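Local structure of BSU-2 beta-lactamase (Bacillus subtilis, 6W5E) at residues Ile258-Tyr262 with Gly263-Ser267; Phe230-Glu234 with His235-Val239. The protein probably hydrolyses the beta-lactam ring of penicillin-type antibiotics, as a class D beta-lactamase of a Gram-positive bacterium. All blocks are in the same frame, centred on the assembly; numbering follows the deposited sequence.

Both interactions are local and belong to the alpha/beta part of the beta-lactamase fold, where the C-terminal helix lies against a central antiparallel sheet. Interaction 2 comes first along the chain and is the hairpin end between neighbouring strands 225-233 and 236-244; helix 248-261 follows, and interaction 1 ends it and turns the C-terminal tail back. Their centres lie about 11 Å apart, and they touch directly: I265 CG1 is 3.6 Å from I231 CD1, and L264 CD2 is 3.8 Å from Y238 CE1. The turn after the last helix thus packs on one face of the hairpin, joining the chain's C-terminal end to the sheet.

Interaction 1: residues Ile258-Tyr262 with Gly263-Ser267; sequences ILKKY and GLITS
G263, L264 and I265 fold back on L259 and K260 in a Schellman motif that ends helix 248-261, the C-terminal helix of the beta-lactamase fold. G263 is the C-prime residue: its positive phi, 77°, turns the chain out of the helix, a backbone conformation that suits glycine. G263 N donates to K260 O at 3.1 Å, coming from well above that carbonyl's plane. L264 N makes the 6→1 bond of the motif, to L259 O at 2.9 Å, nearly in line with the carbonyl although bent at its hydrogen (140°). At the side-chain ends, L264 CD1 meets L259 CD2 obliquely at 3.8 Å, and the leucine continues onto I231, T233 and Y238 of the sheet. I265 N adds a straighter bond to L259 O, so this one oxygen takes two backbone donors, one almost end-on and the other from above its plane. The two branches of the I265 side chain divide between neighbouring helix residues. CG1 lies anti to its own carbonyl carbon (chi1 -69°) and carries CD1 to 3.7 Å from L259 CB, on the buried side where both residues also touch strand 209-217. CG2, anti to the backbone N, rests 3.8 Å from K260 CG, against the aliphatic part of the extended lysine chain. A water closes the turn beside the glycine, donating one hydrogen to K260 O and the other to I265 O, each at 2.7 Å.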
loop_
_atom_site.group_PDB
_atom_site.type_symbol
_atom_site.label_atom_id
_atom_site.label_comp_id
_atom_site.label_asym_id
_atom_site.label_seq_id
_atom_site.Cartn_x
_atom_site.Cartn_y
_atom_site.Cartn_z
ATOM N N ILE A 258 14.800 -5.893 6.088
ATOM C CA ILE A 258 14.940 -4.971 7.211
ATOM C C ILE A 258 14.152 -5.468 8.411
ATOM O O ILE A 258 14.651 -5.471 9.543
ATOM C CB ILE A 258 14.508 -3.552 6.799
ATOM C CG1 ILE A 258 15.449 -2.992 5.724
ATOM C CG2 ILE A 258 14.453 -2.640 8.019
ATOM C CD1 ILE A 258 14.915 -1.755 5.039
ATOM N N LEU A 259 12.904 -5.890 8.185
ATOM C CA LEU A 259 12.064 -6.309 9.304
ATOM C C LEU A 259 12.605 -7.566 9.972
ATOM O O LEU A 259 12.421 -7.747 11.181
ATOM C CB LEU A 259 10.618 -6.509 8.848
ATOM C CG LEU A 259 9.893 -5.272 8.313
ATOM C CD1 LEU A 259 8.480 -5.638 7.866
ATOM C CD2 LEU A 259 9.863 -4.123 9.323
ATOM N N LYS A 260 13.277 -8.433 9.210
ATOM C CA LYS A 260 13.947 -9.591 9.795
ATOM C C LYS A 260 15.200 -9.178 10.563
ATOM O O LYS A 260 15.415 -9.616 11.698
ATOM C CB LYS A 260 14.296 -10.598 8.702
ATOM C CG LYS A 260 13.103 -11.395 8.188
ATOM C CD LYS A 260 13.520 -12.346 7.075
ATOM C CE LYS A 260 12.397 -13.304 6.743
ATOM N NZ LYS A 260 12.742 -14.199 5.607
ATOM N N LYS A 261 16.035 -8.319 9.960
ATOM C CA LYS A 261 17.263 -7.876 10.613
ATOM C C LYS A 261 16.982 -7.200 11.943
ATOM O O LYS A 261 17.803 -7.276 12.859
ATOM C CB LYS A 261 17.978 -6.865 9.725
ATOM C CG LYS A 261 18.826 -7.418 8.620
ATOM C CD LYS A 261 19.436 -6.238 7.883
ATOM C CE LYS A 261 20.509 -6.657 6.924
ATOM N NZ LYS A 261 20.941 -5.463 6.171
ATOM N N TYR A 262 15.857 -6.497 12.056
ATOM C CA TYR A 262 15.537 -5.729 13.252
ATOM C C TYR A 262 14.525 -6.429 14.145
ATOM O O TYR A 262 13.963 -5.804 15.049
ATOM C CB TYR A 262 15.146 -4.291 12.891
ATOM C CG TYR A 262 16.384 -3.503 12.539
ATOM C CD1 TYR A 262 17.134 -2.894 13.531
ATOM C CD2 TYR A 262 16.845 -3.435 11.225
ATOM C CE1 TYR A 262 18.301 -2.212 13.235
ATOM C CE2 TYR A 262 18.018 -2.753 10.911
ATOM C CZ TYR A 262 18.733 -2.139 11.925
ATOM O OH TYR A 262 19.893 -1.458 11.629
ATOM N N GLY A 263 14.302 -7.722 13.921
ATOM C CA GLY A 263 13.596 -8.557 14.875
ATOM C C GLY A 263 12.094 -8.404 14.903
ATOM O O GLY A 263 11.465 -8.860 15.866
ATOM N N LEU A 264 11.495 -7.795 13.881
ATOM C CA LEU A 264 10.044 -7.645 13.825
ATOM C C LEU A 264 9.368 -8.833 13.149
ATOM O O LEU A 264 8.313 -9.293 13.605
ATOM C CB LEU A 264 9.681 -6.323 13.141
ATOM C CG LEU A 264 10.227 -5.056 13.812
ATOM C CD1 LEU A 264 9.730 -3.801 13.111
ATOM C CD2 LEU A 264 9.897 -5.007 15.297
ATOM N N ILE A 265 9.944 -9.336 12.062
ATOM C CA ILE A 265 9.551 -10.626 11.505
ATOM C C ILE A 265 10.396 -11.684 12.195
ATOM O O ILE A 265 11.627 -11.672 12.085
ATOM C CB ILE A 265 9.762 -10.671 9.985
ATOM C CG1 ILE A 265 8.773 -9.746 9.278
ATOM C CG2 ILE A 265 9.628 -12.106 9.454
ATOM C CD1 ILE A 265 9.005 -9.642 7.787
ATOM N N THR A 266 9.737 -12.589 12.914
ATOM C CA THR A 266 10.434 -13.677 13.586
ATOM C C THR A 266 9.868 -15.001 13.097
ATOM O O THR A 266 10.362 -15.564 12.117
ATOM C CB THR A 266 10.332 -13.528 15.110
ATOM O OG1 THR A 266 8.959 -13.399 15.506
ATOM C CG2 THR A 266 11.107 -12.300 15.581
ATOM N N SER A 267 8.813 -15.485 13.741
ATOM C CA SER A 267 8.147 -16.702 13.300
ATOM C C SER A 267 6.697 -16.688 13.760
ATOM O O SER A 267 6.264 -15.751 14.438
ATOM C CB SER A 267 8.861 -17.935 13.847
ATOM O OG SER A 267 8.691 -18.019 15.248
ATOM O OXT SER A 267 5.938 -17.613 13.461
HETATM O O HOH W 1 14.192 -11.667 12.995
#

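Interaction 2: residues Phe230-Glu234 with His235-Val239; sequences FIKTE and HGSYV
The beta hairpin of strands 225-233 and 236-244 closes here through a tight turn at E234 and H235. I231 and Y238 form an antiparallel hydrogen-bonded pair, I231 N to Y238 O at 2.8 Å and Y238 N to I231 O at 2.9 Å. Their side chains leave the same face and cross, I231 CG2 lying 4.0 Å from Y238 CB; the tyrosine OH bonds to L32 O. On the other face F230 CB meets V239 CG2 at 4.2 Å, where both residues also touch helix 172-184, and S237 OG sits over K232 CA. T233 holds the turn. Its OG1 stands between its own backbone N and carbonyl carbon (chi1 81°), from where it donates in plane to a lone pair of G236 O at 2.7 Å and accepts a bond from H235 N at 2.9 Å. A longer bond from T233 N, tilted out of that carbonyl's plane, also ends on G236 O. Across the turn a water donates to T233 O and accepts from G236 N. The two bonds of the threonine hydroxyl, one given and one accepted, restrain its rotation and link H235 N and G236 O within the turn.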
loop_
_atom_site.group_PDB
_atom_site.type_symbol
_atom_site.label_atom_id
_atom_site.label_comp_id
_atom_site.label_asym_id
_atom_site.label_seq_id
_atom_site.Cartn_x
_atom_site.Cartn_y
_atom_site.Cartn_z
ATOM N N PHE A 230 2.089 -2.318 7.373
ATOM C CA PHE A 230 2.392 -2.275 8.791
ATOM C C PHE A 230 2.602 -3.693 9.285
ATOM O O PHE A 230 2.209 -4.662 8.635
ATOM C CB PHE A 230 1.337 -1.514 9.617
ATOM C CG PHE A 230 -0.041 -1.515 9.023
ATOM C CD1 PHE A 230 -0.870 -2.621 9.131
ATOM C CD2 PHE A 230 -0.517 -0.393 8.360
ATOM C CE1 PHE A 230 -2.139 -2.606 8.582
ATOM C CE2 PHE A 230 -1.789 -0.379 7.815
ATOM C CZ PHE A 230 -2.597 -1.490 7.926
ATOM N N ILE A 231 3.254 -3.808 10.437
ATOM C CA ILE A 231 3.523 -5.107 11.039
ATOM C C ILE A 231 3.116 -5.065 12.500
ATOM O O ILE A 231 3.453 -4.120 13.223
ATOM C CB ILE A 231 4.990 -5.560 10.862
ATOM C CG1 ILE A 231 5.210 -6.912 11.544
ATOM C CG2 ILE A 231 5.999 -4.500 11.372
ATOM C CD1 ILE A 231 6.439 -7.630 11.069
ATOM N N LYS A 232 2.366 -6.074 12.924
ATOM C CA LYS A 232 1.959 -6.211 14.310
ATOM C C LYS A 232 2.846 -7.272 14.939
ATOM O O LYS A 232 2.982 -8.366 14.387
ATOM C CB LYS A 232 0.491 -6.638 14.375
ATOM C CG LYS A 232 0.009 -6.999 15.767
ATOM C CD LYS A 232 -1.511 -7.183 15.826
ATOM C CE LYS A 232 -2.096 -7.745 14.529
ATOM N NZ LYS A 232 -3.357 -8.521 14.745
ATOM N N THR A 233 3.489 -6.928 16.047
ATOM C CA THR A 233 4.318 -7.860 16.804
ATOM C C THR A 233 3.815 -7.941 18.240
ATOM O O THR A 233 2.879 -7.245 18.640
ATOM C CB THR A 233 5.802 -7.456 16.808
ATOM O OG1 THR A 233 6.024 -6.430 17.792
ATOM C CG2 THR A 233 6.252 -6.959 15.439
ATOM N N GLU A 234 4.473 -8.785 19.029
ATOM C CA GLU A 234 4.169 -8.872 20.449
ATOM C C GLU A 234 4.782 -7.734 21.250
ATOM O O GLU A 234 4.575 -7.664 22.466
ATOM C CB GLU A 234 4.611 -10.232 20.998
ATOM C CG GLU A 234 3.766 -11.372 20.450
ATOM C CD GLU A 234 4.363 -12.738 20.721
ATOM O OE1 GLU A 234 5.407 -12.814 21.399
ATOM O OE2 GLU A 234 3.778 -13.743 20.265
ATOM N N HIS A 235 5.514 -6.838 20.602
ATOM C CA HIS A 235 6.161 -5.713 21.257
ATOM C C HIS A 235 5.903 -4.427 20.492
ATOM O O HIS A 235 6.796 -3.594 20.313
ATOM C CB HIS A 235 7.647 -5.984 21.454
ATOM C CG HIS A 235 7.921 -7.185 22.306
ATOM N ND1 HIS A 235 8.203 -8.427 21.779
ATOM C CD2 HIS A 235 7.913 -7.342 23.651
ATOM C CE1 HIS A 235 8.378 -9.293 22.762
ATOM N NE2 HIS A 235 8.207 -8.659 23.909
ATOM N N GLY A 236 4.673 -4.251 20.031
ATOM C CA GLY A 236 4.262 -3.039 19.359
ATOM C C GLY A 236 4.079 -3.250 17.865
ATOM O O GLY A 236 4.545 -4.227 17.277
ATOM N N SER A 237 3.383 -2.302 17.249
ATOM C CA SER A 237 3.136 -2.305 15.816
ATOM C C SER A 237 3.913 -1.169 15.157
ATOM O O SER A 237 4.218 -0.152 15.788
ATOM C CB SER A 237 1.639 -2.170 15.518
ATOM O OG SER A 237 0.952 -3.343 15.919
ATOM N N TYR A 238 4.247 -1.362 13.885
ATOM C CA TYR A 238 5.081 -0.425 13.149
ATOM C C TYR A 238 4.511 -0.250 11.751
ATOM O O TYR A 238 4.021 -1.212 11.155
ATOM C CB TYR A 238 6.521 -0.944 13.037
ATOM C CG TYR A 238 7.244 -1.049 14.359
ATOM C CD1 TYR A 238 6.981 -2.092 15.240
ATOM C CD2 TYR A 238 8.199 -0.107 14.719
ATOM C CE1 TYR A 238 7.640 -2.179 16.456
ATOM C CE2 TYR A 238 8.862 -0.187 15.925
ATOM C CZ TYR A 238 8.579 -1.215 16.785
ATOM O OH TYR A 238 9.243 -1.291 17.986
ATOM N N VAL A 239 4.576 0.978 11.237
ATOM C CA VAL A 239 4.107 1.321 9.898
ATOM C C VAL A 239 5.329 1.542 9.015
ATOM O O VAL A 239 6.287 2.210 9.428
ATOM C CB VAL A 239 3.220 2.580 9.932
ATOM C CG1 VAL A 239 2.700 2.883 8.542
ATOM C CG2 VAL A 239 2.062 2.419 10.935
HETATM O O HOH W 2 2.199 -5.453 20.427
#